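Local coordinates for protein dihydropteroate synthase (Stenotrophomonas maltophilia, PDB 7L6P) that probably catalyses the condensation of para-aminobenzoate with 6-hydroxymethyl-7,8-dihydropterin diphosphate to give 7,8-dihydropteroate, the immediate precursor of folate derivatives, at residues 129-134 / 152-157; 199-204 / 212-217. All coordinates share one frame; numbering follows the deposited sequence. Where two conformers were deposited one is given.

Contact 1. Residues 129-134 / 152-157; sequences DIYGLR and MHMQGE
Met152 lays its side chain alongside that of Ile130, the two pointing the same way. Its methyl group does most of the touching: the bend at chi3 (82°) after an otherwise extended chain brings Met152 CE to 3.6 Å from Ile130 CB and 3.3 Å from Ile130 O. Closer to the backbone, Met152 CB rests on Asp129 O, and Met152 N gives the same carbonyl a weak hydrogen bond.

Met154 comes against the same loop. With CG set between its backbone N and carbonyl carbon (chi1 60°), Met154 CG sits 3.2 Å from Ile130 O, a carbonyl that therefore meets both methionines. Met154 SD also makes an oblique Met-aromatic contact with Tyr131, 5.5 Å from the ring centroid.

A second, stronger hydrogen bond across the contact comes from Arg134, whose NH2 donates to Met154 O over 3.1 Å. That guanidinium is steadied from its own segment: Arg134 NE bonds almost straight (171°) to Tyr131 O, which also accepts from Arg134 N on the opposite face of the carbonyl plane, and Tyr131 CE1 lies over one guanidinium face, offset toward the rim. Arg134 CB in turn covers the centre of one face of the Tyr131 ring. A water lying in the ring plane joins Tyr131 OH to Gly156 O, weakly on the glycine side. Asp129 OD1 shapes the loop by accepting from Tyr131 N in an Asx turn.

These loops follow adjacent parallel strands of the TIM barrel, 126-129 and 149-152, at their C-terminal ends, where Ile130 borders an imidazole bound in the active site. Helix 170-188 approaches beside Arg134, with Arg181 bonding to Gly132 O, and Leu133 packs on helix 138-145.

Contact 2. Residues 199-204 / 212-217; sequences LGFGFG and TLLARS
Phe201 presents the CE1-CZ side of its ring to the backbone and CB of Leu214, with CE1 3.5 Å from Leu214 N, which lies near the ring plane at its edge. This is a beta-alpha loop of the TIM barrel folding back on the helix it leads into: the loop after strand 195-198 lies against helix 207-215. Phe201 CE1 is 3.8 Å from Leu213 CB and equally far from Leu214 CB, and so spans two successive helical residues. The ring and the Leu214 side chain cross at about a right angle, and Leu214 CD1 lies 4.0 Å from Phe201 CZ.

Leu199 makes a second apolar approach nearer the end of the helix. With chi1 at -60° its side chain swings away from its own carbonyl, which carries the CD1 branch past Leu213 O to Ser217 beyond the helix. No hydrogen bond crosses between the segments; the contact is wholly van der Waals and buried.

A type II turn from Gly200 to Phe203, closed by Phe203 N bonding to Gly200 O, puts Phe201 at its second position. On the helix side, Leu214 also packs on helix 250-262 and on Val286 of the second subunit, so the residue that receives the ring borders the dimer interface. At the other end of the contact, Leu199 CD1 stops 3.7 Å from Ser217 CB.

The two contacts meet through the loops that follow neighbouring barrel strands, 149-152 and 195-198: Met152 CE packs 3.4 Å from Phe203 CD2, and Met152 CG lies against Gly200 CA. Contact 1 joins two such loops, is only partly buried and mixes thioether packing with an arginine-to-carbonyl bond and a weakly held water bridge. Contact 2 instead joins a loop to the later part of helix 207-215; all its touching residues are buried, and van der Waals contact alone holds it, with no hydrogen bond between the segments. The 199-204 loop thus lies between them, turning Phe203 to the methionines of contact 1 and Leu199 and Phe201 to the helix of contact 2.

Contact 1. Residues 129-134 / 152-157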
loop_
_atom_site.group_PDB
_atom_site.type_symbol
_atom_site.label_atom_id
_atom_site.label_comp_id
_atom_site.label_asym_id
_atom_site.label_seq_id
_atom_site.Cartn_x
_atom_site.Cartn_y
_atom_site.Cartn_z
ATOM N N ASP A 129 4.378 4.774 -25.324
ATOM C CA ASP A 129 4.503 6.092 -25.960
ATOM C C ASP A 129 3.839 7.180 -25.118
ATOM O O ASP A 129 2.607 7.227 -25.016
ATOM C CB ASP A 129 3.901 6.065 -27.363
ATOM C CG ASP A 129 4.018 7.418 -28.082
ATOM O OD1 ASP A 129 4.691 8.358 -27.581
ATOM O OD2 ASP A 129 3.429 7.537 -29.164
ATOM N N ILE A 130 4.653 8.089 -24.565
ATOM C CA ILE A 130 4.106 9.212 -23.802
ATOM C C ILE A 130 3.252 10.136 -24.677
ATOM O O ILE A 130 2.391 10.857 -24.159
ATOM C CB ILE A 130 5.228 10.036 -23.129
ATOM C CG1 ILE A 130 6.163 10.660 -24.166
ATOM C CG2 ILE A 130 6.031 9.205 -22.143
ATOM C CD1 ILE A 130 7.028 11.792 -23.578
ATOM N N TYR A 131 3.499 10.170 -25.992
ATOM C CA TYR A 131 2.847 11.113 -26.901
ATOM C C TYR A 131 1.603 10.550 -27.573
ATOM O O TYR A 131 0.986 11.253 -28.390
ATOM C CB TYR A 131 3.826 11.593 -27.985
ATOM C CG TYR A 131 3.534 12.987 -28.516
ATOM C CD1 TYR A 131 2.741 13.876 -27.795
ATOM C CD2 TYR A 131 4.036 13.409 -29.749
ATOM C CE1 TYR A 131 2.472 15.161 -28.277
ATOM C CE2 TYR A 131 3.759 14.693 -30.247
ATOM C CZ TYR A 131 2.979 15.564 -29.500
ATOM O OH TYR A 131 2.702 16.836 -29.965
ATOM N N GLY A 132 1.265 9.291 -27.322
ATOM C CA GLY A 132 0.061 8.709 -27.902
ATOM C C GLY A 132 0.112 8.557 -29.403
ATOM O O GLY A 132 -0.897 8.811 -30.076
ATOM N N LEU A 133 1.261 8.154 -29.946
ATOM C CA LEU A 133 1.464 8.021 -31.388
ATOM C C LEU A 133 1.189 9.326 -32.138
ATOM O O LEU A 133 0.847 9.292 -33.315
ATOM C CB LEU A 133 0.613 6.878 -31.977
ATOM C CG LEU A 133 0.827 5.470 -31.399
ATOM C CD1 LEU A 133 -0.083 4.433 -32.039
ATOM C CD2 LEU A 133 2.285 5.033 -31.526
ATOM N N ARG A 134 1.275 10.482 -31.475
ATOM C CA ARG A 134 1.041 11.744 -32.162
ATOM C C ARG A 134 2.278 12.301 -32.842
ATOM O O ARG A 134 2.162 13.273 -33.578
ATOM C CB ARG A 134 0.501 12.800 -31.194
ATOM C CG ARG A 134 -0.991 12.723 -30.953
ATOM C CD ARG A 134 -1.407 13.821 -30.004
ATOM N NE ARG A 134 -0.804 13.671 -28.675
ATOM C CZ ARG A 134 -0.928 14.567 -27.705
ATOM N NH1 ARG A 134 -1.583 15.697 -27.894
ATOM N NH2 ARG A 134 -0.373 14.327 -26.517
ATOM N N MET A 152 -0.650 6.797 -24.150
ATOM C CA MET A 152 -0.687 7.635 -22.966
ATOM C C MET A 152 -1.335 8.973 -23.293
ATOM O O MET A 152 -1.304 9.437 -24.435
ATOM C CB MET A 152 0.716 7.869 -22.419
ATOM C CG MET A 152 0.701 8.250 -20.953
ATOM S SD MET A 152 2.324 8.682 -20.304
ATOM C CE MET A 152 2.432 10.380 -20.855
ATOM N N HIS A 153 -1.944 9.576 -22.279
ATOM C CA HIS A 153 -2.415 10.947 -22.353
ATOM C C HIS A 153 -1.389 11.854 -21.701
ATOM O O HIS A 153 -0.924 11.575 -20.586
ATOM C CB HIS A 153 -3.757 11.147 -21.656
ATOM C CG HIS A 153 -4.169 12.586 -21.572
ATOM N ND1 HIS A 153 -3.724 13.440 -20.582
ATOM C CD2 HIS A 153 -4.963 13.329 -22.381
ATOM C CE1 HIS A 153 -4.230 14.646 -20.778
ATOM N NE2 HIS A 153 -4.986 14.605 -21.864
ATOM N N MET A 154 -1.023 12.915 -22.408
ATOM C CA MET A 154 -0.311 14.039 -21.816
ATOM C C MET A 154 -0.790 15.332 -22.446
ATOM O O MET A 154 -1.064 15.389 -23.644
ATOM C CB MET A 154 1.201 13.919 -21.982
ATOM C CG MET A 154 1.689 13.871 -23.416
ATOM S SD MET A 154 3.469 14.130 -23.541
ATOM C CE MET A 154 3.509 15.833 -23.036
ATOM N N GLN A 155 -0.904 16.356 -21.617
ATOM C CA GLN A 155 -1.055 17.726 -22.068
ATOM C C GLN A 155 0.348 18.284 -22.268
ATOM O O GLN A 155 1.211 18.087 -21.418
ATOM C CB GLN A 155 -1.835 18.537 -21.037
ATOM C CG GLN A 155 -2.756 19.577 -21.630
ATOM C CD GLN A 155 -3.638 20.247 -20.587
ATOM O OE1 GLN A 155 -4.865 20.146 -20.642
ATOM N NE2 GLN A 155 -3.020 20.945 -19.639
ATOM N N GLY A 156 0.603 18.872 -23.427
ATOM C CA GLY A 156 1.922 19.361 -23.770
ATOM C C GLY A 156 2.594 18.505 -24.827
ATOM O O GLY A 156 1.981 17.645 -25.463
ATOM N N GLU A 157 3.884 18.743 -25.000
ATOM C CA GLU A 157 4.681 18.036 -25.989
ATOM C C GLU A 157 5.885 17.410 -25.313
ATOM O O GLU A 157 6.306 17.855 -24.244
ATOM C CB GLU A 157 5.178 18.952 -27.117
ATOM C CG GLU A 157 4.299 20.125 -27.450
ATOM C CD GLU A 157 4.994 21.077 -28.406
ATOM O OE1 GLU A 157 5.499 20.614 -29.455
ATOM O OE2 GLU A 157 5.069 22.281 -28.087
HETATM O O HOH W 1 1.049 18.777 -28.543
#

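Contact 2. Residues 199-204 / 212-217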
loop_
_atom_site.group_PDB
_atom_site.type_symbol
_atom_site.label_atom_id
_atom_site.label_comp_id
_atom_site.label_asym_id
_atom_site.label_seq_id
_atom_site.Cartn_x
_atom_site.Cartn_y
_atom_site.Cartn_z
ATOM N N LEU A 199 -3.236 6.628 -18.376
ATOM C CA LEU A 199 -3.809 7.933 -18.066
ATOM C C LEU A 199 -2.749 9.024 -17.975
ATOM O O LEU A 199 -3.098 10.211 -17.989
ATOM C CB LEU A 199 -4.635 7.852 -16.778
ATOM C CG LEU A 199 -5.826 6.874 -16.797
ATOM C CD1 LEU A 199 -6.639 6.957 -15.515
ATOM C CD2 LEU A 199 -6.727 7.109 -18.041
ATOM N N GLY A 200 -1.470 8.653 -17.889
ATOM C CA GLY A 200 -0.384 9.610 -17.862
ATOM C C GLY A 200 -0.382 10.463 -16.610
ATOM O O GLY A 200 -0.327 11.691 -16.688
ATOM N N PHE A 201 -0.441 9.832 -15.440
ATOM C CA PHE A 201 -0.349 10.595 -14.202
ATOM C C PHE A 201 0.893 11.475 -14.205
ATOM O O PHE A 201 1.971 11.040 -14.609
ATOM C CB PHE A 201 -0.330 9.648 -13.011
ATOM C CG PHE A 201 -1.582 8.855 -12.849
ATOM C CD1 PHE A 201 -2.754 9.483 -12.469
ATOM C CD2 PHE A 201 -1.579 7.476 -13.018
ATOM C CE1 PHE A 201 -3.905 8.759 -12.290
ATOM C CE2 PHE A 201 -2.733 6.743 -12.855
ATOM C CZ PHE A 201 -3.896 7.381 -12.491
ATOM N N GLY A 202 0.729 12.729 -13.794
ATOM C CA GLY A 202 1.841 13.661 -13.714
ATOM C C GLY A 202 2.135 14.451 -14.980
ATOM O O GLY A 202 2.770 15.507 -14.901
ATOM N N PHE A 203 1.668 13.997 -16.141
ATOM C CA PHE A 203 2.035 14.597 -17.425
ATOM C C PHE A 203 0.987 15.638 -17.814
ATOM O O PHE A 203 -0.066 15.305 -18.366
ATOM C CB PHE A 203 2.165 13.520 -18.493
ATOM C CG PHE A 203 3.396 12.668 -18.357
ATOM C CD1 PHE A 203 4.621 13.117 -18.844
ATOM C CD2 PHE A 203 3.324 11.403 -17.760
ATOM C CE1 PHE A 203 5.754 12.330 -18.756
ATOM C CE2 PHE A 203 4.452 10.606 -17.677
ATOM C CZ PHE A 203 5.680 11.081 -18.163
ATOM N N GLY A 204 1.283 16.899 -17.535
ATOM C CA GLY A 204 0.328 17.965 -17.737
ATOM C C GLY A 204 -0.803 17.880 -16.742
ATOM O O GLY A 204 -1.955 18.148 -17.102
ATOM N N THR A 212 -7.969 12.967 -8.964
ATOM C CA THR A 212 -9.271 12.802 -9.593
ATOM C C THR A 212 -9.235 11.655 -10.618
ATOM O O THR A 212 -10.055 10.728 -10.557
ATOM C CB THR A 212 -9.715 14.136 -10.210
ATOM O OG1 THR A 212 -10.072 15.061 -9.160
ATOM C CG2 THR A 212 -10.915 13.940 -11.149
ATOM N N LEU A 213 -8.231 11.652 -11.506
ATOM C CA LEU A 213 -8.084 10.554 -12.463
ATOM C C LEU A 213 -7.908 9.213 -11.765
ATOM O O LEU A 213 -8.488 8.209 -12.187
ATOM C CB LEU A 213 -6.895 10.804 -13.382
ATOM C CG LEU A 213 -7.105 11.848 -14.464
ATOM C CD1 LEU A 213 -5.755 12.256 -15.022
ATOM C CD2 LEU A 213 -8.076 11.296 -15.569
ATOM N N LEU A 214 -7.056 9.158 -10.733
ATOM C CA LEU A 214 -6.824 7.883 -10.058
ATOM C C LEU A 214 -8.094 7.396 -9.391
ATOM O O LEU A 214 -8.442 6.219 -9.496
ATOM C CB LEU A 214 -5.700 8.002 -9.026
ATOM C CG LEU A 214 -5.413 6.719 -8.212
ATOM C CD1 LEU A 214 -5.060 5.549 -9.134
ATOM C CD2 LEU A 214 -4.313 6.940 -7.124
ATOM N N ALA A 215 -8.826 8.302 -8.741
ATOM C CA ALA A 215 -10.028 7.899 -8.021
ATOM C C ALA A 215 -11.116 7.400 -8.970
ATOM O O ALA A 215 -11.807 6.423 -8.657
ATOM C CB ALA A 215 -10.543 9.060 -7.177
ATOM N N ARG A 216 -11.301 8.070 -10.111
ATOM C CA ARG A 216 -12.310 7.699 -11.093
ATOM C C ARG A 216 -11.727 6.894 -12.256
ATOM O O ARG A 216 -12.350 6.817 -13.313
ATOM C CB ARG A 216 -13.029 8.952 -11.613
ATOM C CG ARG A 216 -13.215 10.032 -10.544
ATOM C CD ARG A 216 -14.508 10.823 -10.687
ATOM N NE ARG A 216 -14.488 11.808 -11.764
ATOM C CZ ARG A 216 -14.411 13.121 -11.581
ATOM N NH1 ARG A 216 -14.286 13.646 -10.367
ATOM N NH2 ARG A 216 -14.472 13.927 -12.638
ATOM N N SER A 217 -10.551 6.275 -12.079
ATOM C CA SER A 217 -9.926 5.580 -13.206
ATOM C C SER A 217 -10.726 4.372 -13.692
ATOM O O SER A 217 -10.565 3.957 -14.847
ATOM C CB SER A 217 -8.517 5.124 -12.843
ATOM O OG SER A 217 -8.531 4.276 -11.725
#